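Local coordinates for oxidoreductase, short chain dehydrogenase/reductase family protein (Bifidobacterium adolescentis L2-32, PDB 6OW4), which acts as an NADH-dependent 20beta-hydroxysteroid dehydrogenase, interconverting the ketone and the 20beta-hydroxyl group at carbon 20 of steroids, at residues D101-V106 and I149-N154; I162-M167 and G174-T179; I166-G171 and A216-D221; V269-S274 and T283-D288. All coordinates share one frame; numbering follows the deposited sequence.

Overall arrangement
All four contacts belong to one Rossmann-type sheet and the helices packed on it. Interactions 1, 2 and 3 follow helix 142-170 along its length. Interaction 1 lines part of the adenine pocket of NAD, while interaction 2, about 16 Å away between centres, packs the later turns of the helix on strand 174-179, whose far end reaches the nicotinamide-side ribose. Interaction 3 continues from there, sharing Ile166 and Met167 with interaction 2; their centres are about 9 Å apart, and His164 CG lies 3.4 Å from Leu218 CD1. Interaction 4, about 24 Å from interaction 1 between centres, joins strand 284-287, outermost within this chain, to helix 262-273 and meets interaction 2 through Ser175 OG and Leu272 O, 2.7 Å apart, a probable hydrogen bond.

Interaction 1: D101-V106 and I149-N154; sequences DVTDTV and ININLN. With NAD (nicotinamide-adenine-dinucleotide), chain N.
Thr103 and Ile151 make the closest apolar touch: the methyl CG2 of Thr103 meets Ile151 CG1 at 3.5 Å, the two side chains crossing at a slant. The same methyl sits 3.6 Å from Asn150 O, so it rests on both the side and the backbone of helix 142-170. Val102 comes less close, with CG2 4.2 Å from Ile151 O. No hydrogen bond runs between the two segments; what they share is the adenine of NAD.

The polar hold on that base comes from the backbone. Val102 N donates to N1A of NAD at 3.2 Å, nearly straight at 167°. Asp101 OD2 lies 3.6 Å from the exocyclic N6A of NAD. Apolar groups add packing around the base: Val102 CG2 is 3.4 Å from N6A, and Ile151 CG2, set anti to the backbone N, comes within 3.6 Å of N7A of NAD. An alanine in place of Val102 keeps the backbone N-H but removes both methyls, which would probably leave N6A and N1A of NAD poorly packed on that side and open a gap toward Ile151.

Within 101-106, a type I turn from Asp101 to Asp104 carries the chain round to helix 105-119. Asp104 is the N-cap, its OD1 taking a weak bond from Val106 N. Within 149-154, Asn154 N bonds back to Ile149 O in a wider pi-type turn.

An Asp-Val pair after the third strand of the Rossmann fold, reading adenine through a backbone N-H, is the familiar adenine pocket of short-chain dehydrogenases.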
# COMPACT_ATOMS: atom_id res chain seq x y z
N ASP F 101 28.90 -18.12 1.49
CA ASP F 101 28.68 -16.89 2.31
C ASP F 101 28.30 -15.76 1.34
O ASP F 101 29.16 -15.38 0.52
CB ASP F 101 29.91 -16.58 3.16
CG ASP F 101 29.84 -15.24 3.88
OD1 ASP F 101 30.08 -14.21 3.23
OD2 ASP F 101 29.54 -15.25 5.09
N VAL F 102 27.07 -15.26 1.43
CA VAL F 102 26.46 -14.32 0.44
C VAL F 102 27.04 -12.91 0.63
O VAL F 102 26.83 -12.08 -0.27
CB VAL F 102 24.92 -14.32 0.52
CG1 VAL F 102 24.34 -15.71 0.30
CG2 VAL F 102 24.40 -13.73 1.82
N THR F 103 27.72 -12.65 1.76
CA THR F 103 28.41 -11.36 2.05
C THR F 103 29.81 -11.36 1.40
O THR F 103 30.40 -10.27 1.31
CB THR F 103 28.48 -11.08 3.55
OG1 THR F 103 29.24 -12.12 4.17
CG2 THR F 103 27.12 -11.00 4.20
N ASP F 104 30.30 -12.54 0.99
CA ASP F 104 31.61 -12.71 0.30
C ASP F 104 31.37 -12.81 -1.21
O ASP F 104 30.82 -13.84 -1.65
CB ASP F 104 32.35 -13.94 0.85
CG ASP F 104 33.81 -14.01 0.45
OD1 ASP F 104 34.18 -13.41 -0.57
OD2 ASP F 104 34.57 -14.67 1.18
N THR F 105 31.80 -11.80 -1.97
CA THR F 105 31.61 -11.69 -3.44
C THR F 105 32.34 -12.84 -4.15
O THR F 105 31.79 -13.35 -5.15
CB THR F 105 32.10 -10.34 -3.98
OG1 THR F 105 33.52 -10.28 -3.81
CG2 THR F 105 31.47 -9.14 -3.31
N VAL F 106 33.51 -13.22 -3.64
CA VAL F 106 34.39 -14.30 -4.19
C VAL F 106 33.62 -15.63 -4.21
O VAL F 106 33.71 -16.35 -5.22
CB VAL F 106 35.70 -14.43 -3.38
CG1 VAL F 106 36.47 -15.69 -3.74
CG2 VAL F 106 36.58 -13.19 -3.53
N ILE F 149 22.32 -5.06 7.02
CA ILE F 149 22.29 -4.50 5.64
C ILE F 149 23.16 -5.38 4.74
O ILE F 149 22.71 -5.74 3.64
CB ILE F 149 22.75 -3.02 5.61
CG1 ILE F 149 21.98 -2.13 6.59
CG2 ILE F 149 22.69 -2.47 4.20
CD1 ILE F 149 20.50 -2.43 6.71
N ASN F 150 24.37 -5.71 5.19
CA ASN F 150 25.38 -6.47 4.40
C ASN F 150 24.84 -7.87 4.08
O ASN F 150 25.05 -8.34 2.95
CB ASN F 150 26.73 -6.54 5.12
CG ASN F 150 27.46 -5.21 5.12
OD1 ASN F 150 27.13 -4.31 4.35
ND2 ASN F 150 28.46 -5.08 5.98
N ILE F 151 24.17 -8.51 5.04
CA ILE F 151 23.64 -9.89 4.88
C ILE F 151 22.31 -9.83 4.10
O ILE F 151 22.28 -10.32 2.96
CB ILE F 151 23.50 -10.60 6.24
CG1 ILE F 151 24.87 -10.79 6.90
CG2 ILE F 151 22.76 -11.92 6.10
CD1 ILE F 151 24.81 -11.14 8.37
N ASN F 152 21.28 -9.21 4.69
CA ASN F 152 19.88 -9.24 4.18
C ASN F 152 19.80 -8.57 2.80
O ASN F 152 19.32 -9.23 1.86
CB ASN F 152 18.90 -8.61 5.16
CG ASN F 152 18.71 -9.41 6.43
OD1 ASN F 152 19.17 -10.55 6.53
ND2 ASN F 152 18.02 -8.84 7.40
N LEU F 153 20.25 -7.32 2.68
CA LEU F 153 20.05 -6.48 1.47
C LEU F 153 21.13 -6.79 0.42
O LEU F 153 20.76 -7.18 -0.71
CB LEU F 153 20.06 -5.00 1.85
CG LEU F 153 19.77 -4.02 0.71
CD1 LEU F 153 18.48 -4.40 -0.02
CD2 LEU F 153 19.69 -2.60 1.24
N ASN F 154 22.40 -6.61 0.76
CA ASN F 154 23.54 -6.75 -0.18
C ASN F 154 23.69 -8.22 -0.57
O ASN F 154 23.81 -8.50 -1.78
CB ASN F 154 24.84 -6.17 0.40
CG ASN F 154 24.79 -4.67 0.60
OD1 ASN F 154 23.76 -4.04 0.37
ND2 ASN F 154 25.90 -4.09 1.04
PA NAD N . 16.86 -19.55 9.77
O1A NAD N . 17.72 -18.65 10.59
O2A NAD N . 17.18 -21.01 10.08
O5B NAD N . 17.09 -19.30 8.21
C5B NAD N . 18.05 -18.35 7.76
C4B NAD N . 19.14 -19.12 6.95
O4B NAD N . 19.96 -18.06 6.15
C3B NAD N . 19.94 -19.75 7.70
O3B NAD N . 20.08 -21.16 7.29
C2B NAD N . 21.42 -19.00 7.55
O2B NAD N . 22.49 -19.98 7.67
C1B NAD N . 21.42 -18.46 6.40
N9A NAD N . 22.29 -17.24 6.43
C8A NAD N . 22.40 -16.10 7.17
N7A NAD N . 23.44 -15.38 6.68
C5A NAD N . 23.97 -16.07 5.65
C6A NAD N . 25.06 -15.78 4.81
N6A NAD N . 25.99 -14.71 4.68
N1A NAD N . 25.40 -16.65 3.83
C2A NAD N . 24.70 -17.82 3.66
N3A NAD N . 23.62 -18.11 4.49
C4A NAD N . 23.27 -17.23 5.49
O3 NAD N . 15.28 -19.24 10.12
PN NAD N . 14.12 -19.11 9.01
O1N NAD N . 12.81 -18.93 9.72
O2N NAD N . 14.09 -20.38 8.17
O5D NAD N . 14.40 -17.82 8.12
C5D NAD N . 14.54 -17.92 6.71
C4D NAD N . 14.20 -16.55 6.06
O4D NAD N . 12.95 -16.25 6.30
C3D NAD N . 15.04 -15.44 6.67
O3D NAD N . 15.50 -14.62 5.68
C2D NAD N . 14.05 -14.68 7.60
O2D NAD N . 14.53 -13.28 7.73
C1D NAD N . 12.92 -14.79 7.00
N1N NAD N . 11.74 -14.72 7.88
C2N NAD N . 11.47 -15.74 8.78
C3N NAD N . 10.34 -15.66 9.61
C7N NAD N . 10.02 -16.79 10.63
O7N NAD N . 9.43 -16.52 11.65
N7N NAD N . 10.41 -18.13 10.38
C4N NAD N . 9.50 -14.57 9.53
C5N NAD N . 9.77 -13.55 8.63
C6N NAD N . 10.89 -13.64 7.80

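Interaction 2: I162-M167 and G174-T179. With NAD (nicotinamide-adenine-dinucleotide), chain N.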
# COMPACT_ATOMS: atom_id res chain seq x y z
N ILE F 162 23.11 -13.00 -9.74
CA ILE F 162 23.74 -14.16 -10.43
C ILE F 162 22.63 -15.06 -11.01
O ILE F 162 22.88 -15.68 -12.06
CB ILE F 162 24.71 -14.94 -9.52
CG1 ILE F 162 24.01 -15.58 -8.31
CG2 ILE F 162 25.87 -14.05 -9.09
CD1 ILE F 162 24.81 -16.70 -7.68
N ALA F 163 21.47 -15.11 -10.36
CA ALA F 163 20.30 -15.91 -10.79
C ALA F 163 19.79 -15.43 -12.15
O ALA F 163 19.74 -16.25 -13.09
CB ALA F 163 19.21 -15.85 -9.74
N HIS F 164 19.46 -14.14 -12.27
CA HIS F 164 18.91 -13.54 -13.52
C HIS F 164 20.03 -13.28 -14.53
O HIS F 164 19.72 -13.13 -15.73
CB HIS F 164 18.05 -12.30 -13.21
CG HIS F 164 18.79 -11.09 -12.73
ND1 HIS F 164 19.64 -10.38 -13.55
CD2 HIS F 164 18.77 -10.44 -11.55
CE1 HIS F 164 20.14 -9.36 -12.89
NE2 HIS F 164 19.62 -9.37 -11.65
N GLU F 165 21.29 -13.24 -14.07
CA GLU F 165 22.49 -13.20 -14.96
C GLU F 165 22.57 -14.50 -15.76
O GLU F 165 22.68 -14.42 -17.00
CB GLU F 165 23.77 -12.98 -14.14
CG GLU F 165 24.11 -11.52 -13.92
CD GLU F 165 25.29 -11.26 -13.00
OE1 GLU F 165 25.88 -12.23 -12.49
OE2 GLU F 165 25.62 -10.07 -12.78
N ILE F 166 22.50 -15.65 -15.08
CA ILE F 166 22.55 -17.01 -15.69
C ILE F 166 21.42 -17.14 -16.72
O ILE F 166 21.69 -17.62 -17.84
CB ILE F 166 22.46 -18.11 -14.61
CG1 ILE F 166 23.75 -18.18 -13.77
CG2 ILE F 166 22.13 -19.46 -15.22
CD1 ILE F 166 23.57 -18.83 -12.42
N MET F 167 20.20 -16.73 -16.34
CA MET F 167 18.96 -16.87 -17.15
C MET F 167 19.15 -16.19 -18.51
O MET F 167 18.91 -16.85 -19.54
CB MET F 167 17.77 -16.25 -16.42
CG MET F 167 17.29 -17.08 -15.25
SD MET F 167 16.13 -16.18 -14.20
CE MET F 167 15.91 -17.35 -12.86
N GLY F 174 12.54 -17.28 -16.28
CA GLY F 174 12.66 -17.88 -14.93
C GLY F 174 11.81 -17.15 -13.90
O GLY F 174 11.12 -16.19 -14.27
N SER F 175 11.88 -17.60 -12.64
CA SER F 175 11.07 -17.10 -11.50
C SER F 175 11.97 -16.83 -10.29
O SER F 175 12.52 -17.80 -9.73
CB SER F 175 9.97 -18.07 -11.16
OG SER F 175 9.20 -17.60 -10.06
N LEU F 176 12.10 -15.56 -9.90
CA LEU F 176 12.83 -15.12 -8.68
C LEU F 176 11.82 -14.99 -7.53
O LEU F 176 10.83 -14.27 -7.70
CB LEU F 176 13.52 -13.78 -8.94
CG LEU F 176 14.41 -13.72 -10.18
CD1 LEU F 176 14.87 -12.30 -10.43
CD2 LEU F 176 15.60 -14.66 -10.04
N ILE F 177 12.08 -15.68 -6.41
CA ILE F 177 11.28 -15.56 -5.15
C ILE F 177 12.22 -15.07 -4.04
O ILE F 177 13.12 -15.82 -3.65
CB ILE F 177 10.59 -16.89 -4.78
CG1 ILE F 177 9.79 -17.48 -5.95
CG2 ILE F 177 9.72 -16.71 -3.54
CD1 ILE F 177 10.54 -18.52 -6.75
N PHE F 178 12.00 -13.84 -3.58
CA PHE F 178 12.75 -13.21 -2.46
C PHE F 178 11.91 -13.34 -1.19
O PHE F 178 10.73 -12.95 -1.21
CB PHE F 178 13.03 -11.74 -2.77
CG PHE F 178 13.91 -11.47 -3.97
CD1 PHE F 178 13.42 -11.61 -5.26
CD2 PHE F 178 15.22 -11.05 -3.81
CE1 PHE F 178 14.23 -11.35 -6.36
CE2 PHE F 178 16.02 -10.79 -4.90
CZ PHE F 178 15.53 -10.94 -6.18
N THR F 179 12.50 -13.86 -0.11
CA THR F 179 11.86 -13.90 1.24
C THR F 179 11.97 -12.51 1.86
O THR F 179 13.09 -12.09 2.19
CB THR F 179 12.48 -14.98 2.13
OG1 THR F 179 12.49 -16.22 1.41
CG2 THR F 179 11.73 -15.16 3.43
PA NAD N . 16.86 -19.55 9.77
O1A NAD N . 17.72 -18.65 10.59
O2A NAD N . 17.18 -21.01 10.08
O5B NAD N . 17.09 -19.30 8.21
C5B NAD N . 18.05 -18.35 7.76
C4B NAD N . 19.14 -19.12 6.95
O4B NAD N . 19.96 -18.06 6.15
C3B NAD N . 19.94 -19.75 7.70
O3B NAD N . 20.08 -21.16 7.29
C2B NAD N . 21.42 -19.00 7.55
O2B NAD N . 22.49 -19.98 7.67
C1B NAD N . 21.42 -18.46 6.40
N9A NAD N . 22.29 -17.24 6.43
C8A NAD N . 22.40 -16.10 7.17
N7A NAD N . 23.44 -15.38 6.68
C5A NAD N . 23.97 -16.07 5.65
C6A NAD N . 25.06 -15.78 4.81
N6A NAD N . 25.99 -14.71 4.68
N1A NAD N . 25.40 -16.65 3.83
C2A NAD N . 24.70 -17.82 3.66
N3A NAD N . 23.62 -18.11 4.49
C4A NAD N . 23.27 -17.23 5.49
O3 NAD N . 15.28 -19.24 10.12
PN NAD N . 14.12 -19.11 9.01
O1N NAD N . 12.81 -18.93 9.72
O2N NAD N . 14.09 -20.38 8.17
O5D NAD N . 14.40 -17.82 8.12
C5D NAD N . 14.54 -17.92 6.71
C4D NAD N . 14.20 -16.55 6.06
O4D NAD N . 12.95 -16.25 6.30
C3D NAD N . 15.04 -15.44 6.67
O3D NAD N . 15.50 -14.62 5.68
C2D NAD N . 14.05 -14.68 7.60
O2D NAD N . 14.53 -13.28 7.73
C1D NAD N . 12.92 -14.79 7.00
N1N NAD N . 11.74 -14.72 7.88
C2N NAD N . 11.47 -15.74 8.78
C3N NAD N . 10.34 -15.66 9.61
C7N NAD N . 10.02 -16.79 10.63
O7N NAD N . 9.43 -16.52 11.65
N7N NAD N . 10.41 -18.13 10.38
C4N NAD N . 9.50 -14.57 9.53
C5N NAD N . 9.77 -13.55 8.63
C6N NAD N . 10.89 -13.64 7.80
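The imidazole of His164 is the flat group that Leu176 meets. CD1 of Leu176 stands oblique to the ring, and its closest atom in the histidine is CB, 4.2 Å away and outside the ring itself. The loop residue Leu218 packs on the same side chain, which Gln138 of the second subunit also touches. The ring of Phe178, two residues along the strand from Leu176, meets that of His210 with the planes at about 90°.

Beyond the histidine ring the contact is purely apolar. Leu176 CD2 touches two helix residues, at 3.8 Å from Ala163 CB and 3.9 Å from Met167 CE. Leu176 and Met167 slide past each other in opposite directions. The thioether of Met167 is extended beyond CG, which carries its methyl across to the start of the strand, where CE packs directly on the glycine, 3.9 Å from Gly174 CA.

Helix 142-170 is the crossover helix of a beta-alpha-beta unit: it follows strand 124-127 and delivers the chain to the parallel neighbour 174-179. The segments run antiparallel at 179°, their axes 9.5 Å apart, as expected of a helix lying on the sheet of a Rossmann fold. Ala163 also touches Ala125 on the adjoining strand, and Met167 reaches Ile223 on the other neighbour.

At the carboxyl end of the strand, Thr179 CG2 approaches O4D of the nicotinamide-side ribose of NAD at 3.3 Å, while Thr179 OG1 is hydrogen-bonded to Asn128 OD1.

Interaction 3: I166-G171 and A216-D221; sequences IMREHG and AALAKD
Arg168, the residue that meets Asp221 and Leu218 across this contact, has its guanidinium held from outside the two segments: NE donates to His164 O one turn earlier in the helix, and NH2 makes a salt bridge with Asp139 OD1 of the second subunit. Leu218 CD2 lies over one face of the group, 4.0 Å above its plane and offset toward the rim.

Asp221 meets the aliphatic part of the arginine rather than its charge. Its OD2 comes within 3.5 Å of Arg168 CD, and the two side chains cross with carboxylate and guanidinium planes 45° apart. Between Arg168 NE and Asp221 OD2 the gap is 4.6 Å, too long for direct pairing, although the opposite charges probably still attract. The bend in the arginine at chi3, -71°, turns the guanidinium away from the line of its own chain and back toward His164.

With an alanine in place of Arg168, Asp139 of the second subunit would probably be left without its mate and Leu218 without the flat group it lies against.

Behind Arg168 the helix ends in a Schellman motif. Gly171 takes a positive phi of 73°, and its N bonds weakly to Met167 O at 2.8 Å and to Arg168 O. Nearby, Ile166 CG2 sits over the centre of the His170 ring.

The contact thus brings the C-terminal end of helix 142-170 up to the turn that leaves helix 198-217, with Arg168 and Leu218 both packed on Ile223 of strand 223-230 and the second subunit alongside.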
# COMPACT_ATOMS: atom_id res chain seq x y z
N ILE F 166 22.50 -15.65 -15.08
CA ILE F 166 22.55 -17.01 -15.69
C ILE F 166 21.42 -17.14 -16.72
O ILE F 166 21.69 -17.62 -17.84
CB ILE F 166 22.46 -18.11 -14.61
CG1 ILE F 166 23.75 -18.18 -13.77
CG2 ILE F 166 22.13 -19.46 -15.22
CD1 ILE F 166 23.57 -18.83 -12.42
N MET F 167 20.20 -16.73 -16.34
CA MET F 167 18.96 -16.87 -17.15
C MET F 167 19.15 -16.19 -18.51
O MET F 167 18.91 -16.85 -19.54
CB MET F 167 17.77 -16.25 -16.42
CG MET F 167 17.29 -17.08 -15.25
SD MET F 167 16.13 -16.18 -14.20
CE MET F 167 15.91 -17.35 -12.86
N ARG F 168 19.54 -14.91 -18.50
CA ARG F 168 19.74 -14.09 -19.73
C ARG F 168 20.92 -14.66 -20.53
O ARG F 168 20.78 -14.78 -21.77
CB ARG F 168 19.96 -12.63 -19.35
CG ARG F 168 18.73 -11.96 -18.75
CD ARG F 168 19.01 -10.52 -18.40
NE ARG F 168 19.90 -10.40 -17.26
CZ ARG F 168 20.54 -9.29 -16.89
NH1 ARG F 168 20.39 -8.18 -17.59
NH2 ARG F 168 21.33 -9.30 -15.83
N GLU F 169 22.02 -15.00 -19.85
CA GLU F 169 23.25 -15.58 -20.46
C GLU F 169 22.91 -16.91 -21.14
O GLU F 169 23.53 -17.21 -22.18
CB GLU F 169 24.34 -15.75 -19.41
CG GLU F 169 25.03 -14.45 -19.05
CD GLU F 169 25.89 -14.51 -17.79
OE1 GLU F 169 26.18 -15.63 -17.32
OE2 GLU F 169 26.26 -13.43 -17.28
N HIS F 170 21.97 -17.68 -20.57
CA HIS F 170 21.50 -18.99 -21.10
C HIS F 170 20.34 -18.77 -22.09
O HIS F 170 19.98 -19.74 -22.79
CB HIS F 170 21.13 -19.93 -19.95
CG HIS F 170 22.32 -20.51 -19.27
ND1 HIS F 170 22.26 -21.67 -18.52
CD2 HIS F 170 23.61 -20.12 -19.24
CE1 HIS F 170 23.45 -21.95 -18.05
NE2 HIS F 170 24.30 -21.02 -18.48
N GLY F 171 19.78 -17.56 -22.13
CA GLY F 171 18.79 -17.13 -23.14
C GLY F 171 17.43 -17.77 -22.92
O GLY F 171 16.90 -18.36 -23.87
N ALA F 216 9.91 -5.37 -13.42
CA ALA F 216 9.72 -4.35 -14.47
C ALA F 216 10.85 -4.44 -15.51
O ALA F 216 10.55 -4.35 -16.72
CB ALA F 216 9.67 -2.97 -13.86
N ALA F 217 12.09 -4.61 -15.05
CA ALA F 217 13.32 -4.54 -15.88
C ALA F 217 13.52 -5.83 -16.67
O ALA F 217 14.01 -5.74 -17.81
CB ALA F 217 14.51 -4.24 -15.00
N LEU F 218 13.17 -6.99 -16.09
CA LEU F 218 13.49 -8.33 -16.66
C LEU F 218 12.24 -9.04 -17.20
O LEU F 218 12.35 -10.25 -17.47
CB LEU F 218 14.17 -9.17 -15.58
CG LEU F 218 15.41 -8.55 -14.93
CD1 LEU F 218 16.01 -9.50 -13.91
CD2 LEU F 218 16.44 -8.18 -15.99
N ALA F 219 11.12 -8.33 -17.37
CA ALA F 219 9.87 -8.87 -17.96
C ALA F 219 10.14 -9.26 -19.43
O ALA F 219 9.72 -10.36 -19.83
CB ALA F 219 8.74 -7.87 -17.86
N LYS F 220 10.82 -8.38 -20.17
CA LYS F 220 11.25 -8.58 -21.58
C LYS F 220 12.11 -9.84 -21.74
O LYS F 220 12.22 -10.32 -22.88
CB LYS F 220 12.05 -7.36 -22.06
CG LYS F 220 13.40 -7.19 -21.38
CD LYS F 220 14.10 -5.89 -21.70
CE LYS F 220 15.47 -5.81 -21.06
NZ LYS F 220 16.32 -4.77 -21.68
N ASP F 221 12.72 -10.32 -20.65
CA ASP F 221 13.65 -11.48 -20.65
C ASP F 221 12.92 -12.75 -20.19
O ASP F 221 13.58 -13.80 -20.09
CB ASP F 221 14.87 -11.18 -19.77
CG ASP F 221 15.63 -9.92 -20.16
OD1 ASP F 221 15.91 -9.76 -21.37
OD2 ASP F 221 15.93 -9.10 -19.27

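Interaction 4: V269-S274 and T283-D288; sequences VLFLAS and TDIRVD
Ile285 CD1 is the single atom on which the first shell converges. Leu272 CD2 reaches it at 3.5 Å, the two aliphatic side chains extending toward each other tip to tip. Phe271 CE2 is 3.8 Å from the same methyl, which lies in the plane of the ring at its edge, the two side chains crossing at about a right angle. Everything across this contact is apolar, and all three residues are buried.

Ile285 is stretched out along its longer branch (chi2 -171°), which projects CD1 from the strand toward the helix. Phe271 holds CG anti to its backbone N, chi1 171°, and presents the CD2-CE2 side of its ring to that methyl.

Further out, polar groups fix the end of the helix. Leu272 O receives both Arg224 NH2 and Ser175 OG, each from the central sheet. Ser274 N bonds to Leu270 O at 2.8 Å as the last turn closes. The ring of Phe271 also stacks on Phe271 of the third subunit, so the residue that meets Ile285 at its edge belongs to a subunit interface as well.

Strand 284-287 is the outermost strand at its end of the parallel sheet within this chain, pairing with strand 223-230 through backbone bonds from Ile285 to Thr227 and Ser229. Helix 262-273 lies against both strands: Leu272 touches Ile228, Ile285 also touches Thr268, and Val269 packs on Ile228 and on Leu61 of helix 52-63.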
# COMPACT_ATOMS: atom_id res chain seq x y z
N VAL F 269 5.94 -20.91 -2.28
CA VAL F 269 7.19 -20.88 -3.11
C VAL F 269 6.93 -21.67 -4.40
O VAL F 269 7.27 -21.16 -5.48
CB VAL F 269 8.40 -21.43 -2.34
CG1 VAL F 269 9.60 -21.68 -3.25
CG2 VAL F 269 8.80 -20.51 -1.19
N LEU F 270 6.35 -22.87 -4.28
CA LEU F 270 6.00 -23.74 -5.43
C LEU F 270 5.12 -22.96 -6.41
O LEU F 270 5.45 -22.94 -7.61
CB LEU F 270 5.29 -25.00 -4.92
CG LEU F 270 4.83 -25.99 -6.00
CD1 LEU F 270 5.96 -26.30 -6.97
CD2 LEU F 270 4.31 -27.27 -5.37
N PHE F 271 4.05 -22.33 -5.91
CA PHE F 271 3.08 -21.53 -6.71
C PHE F 271 3.82 -20.45 -7.51
O PHE F 271 3.58 -20.33 -8.72
CB PHE F 271 2.01 -20.92 -5.80
CG PHE F 271 1.11 -19.92 -6.48
CD1 PHE F 271 0.21 -20.32 -7.46
CD2 PHE F 271 1.16 -18.57 -6.16
CE1 PHE F 271 -0.62 -19.40 -8.09
CE2 PHE F 271 0.34 -17.65 -6.79
CZ PHE F 271 -0.55 -18.06 -7.75
N LEU F 272 4.70 -19.69 -6.85
CA LEU F 272 5.45 -18.55 -7.46
C LEU F 272 6.51 -19.09 -8.43
O LEU F 272 6.71 -18.46 -9.48
CB LEU F 272 6.08 -17.69 -6.37
CG LEU F 272 5.11 -16.82 -5.56
CD1 LEU F 272 5.84 -16.04 -4.48
CD2 LEU F 272 4.34 -15.87 -6.47
N ALA F 273 7.16 -20.21 -8.09
CA ALA F 273 8.21 -20.86 -8.91
C ALA F 273 7.59 -21.47 -10.17
O ALA F 273 8.23 -21.39 -11.24
CB ALA F 273 8.94 -21.89 -8.09
N SER F 274 6.39 -22.05 -10.06
CA SER F 274 5.69 -22.82 -11.12
C SER F 274 4.89 -21.89 -12.04
O SER F 274 4.83 -20.68 -11.76
CB SER F 274 4.81 -23.89 -10.52
OG SER F 274 3.68 -23.33 -9.87
N THR F 283 4.94 -8.34 -7.38
CA THR F 283 3.98 -8.26 -6.25
C THR F 283 4.49 -9.10 -5.08
O THR F 283 5.52 -9.78 -5.22
CB THR F 283 2.56 -8.68 -6.69
OG1 THR F 283 1.68 -8.33 -5.62
CG2 THR F 283 2.44 -10.16 -7.00
N ASP F 284 3.76 -9.04 -3.95
CA ASP F 284 4.09 -9.74 -2.69
C ASP F 284 2.92 -10.66 -2.32
O ASP F 284 1.76 -10.25 -2.53
CB ASP F 284 4.35 -8.74 -1.56
CG ASP F 284 4.67 -9.39 -0.23
OD1 ASP F 284 5.63 -10.19 -0.18
OD2 ASP F 284 3.94 -9.11 0.74
N ILE F 285 3.22 -11.84 -1.77
CA ILE F 285 2.20 -12.75 -1.17
C ILE F 285 2.52 -12.87 0.33
O ILE F 285 3.55 -13.48 0.68
CB ILE F 285 2.17 -14.11 -1.90
CG1 ILE F 285 1.99 -13.92 -3.41
CG2 ILE F 285 1.10 -15.02 -1.30
CD1 ILE F 285 1.74 -15.19 -4.19
N ARG F 286 1.67 -12.27 1.17
CA ARG F 286 1.76 -12.36 2.65
C ARG F 286 1.20 -13.71 3.10
O ARG F 286 0.09 -14.06 2.65
CB ARG F 286 1.02 -11.19 3.31
CG ARG F 286 1.53 -9.82 2.87
CD ARG F 286 0.89 -8.67 3.63
NE ARG F 286 1.01 -7.42 2.88
CZ ARG F 286 0.69 -6.22 3.34
NH1 ARG F 286 0.23 -6.08 4.58
NH2 ARG F 286 0.83 -5.16 2.57
N VAL F 287 1.95 -14.43 3.93
CA VAL F 287 1.55 -15.74 4.52
C VAL F 287 1.68 -15.62 6.04
O VAL F 287 2.67 -16.11 6.60
CB VAL F 287 2.41 -16.89 3.94
CG1 VAL F 287 1.87 -18.25 4.34
CG2 VAL F 287 2.53 -16.79 2.43
N ASP F 288 0.70 -14.95 6.68
CA ASP F 288 0.81 -14.44 8.07
C ASP F 288 -0.42 -14.79 8.92
O ASP F 288 -0.52 -14.26 10.05
CB ASP F 288 1.02 -12.92 8.06
CG ASP F 288 -0.13 -12.13 7.45
OD1 ASP F 288 -1.10 -12.76 6.98
OD2 ASP F 288 -0.04 -10.89 7.44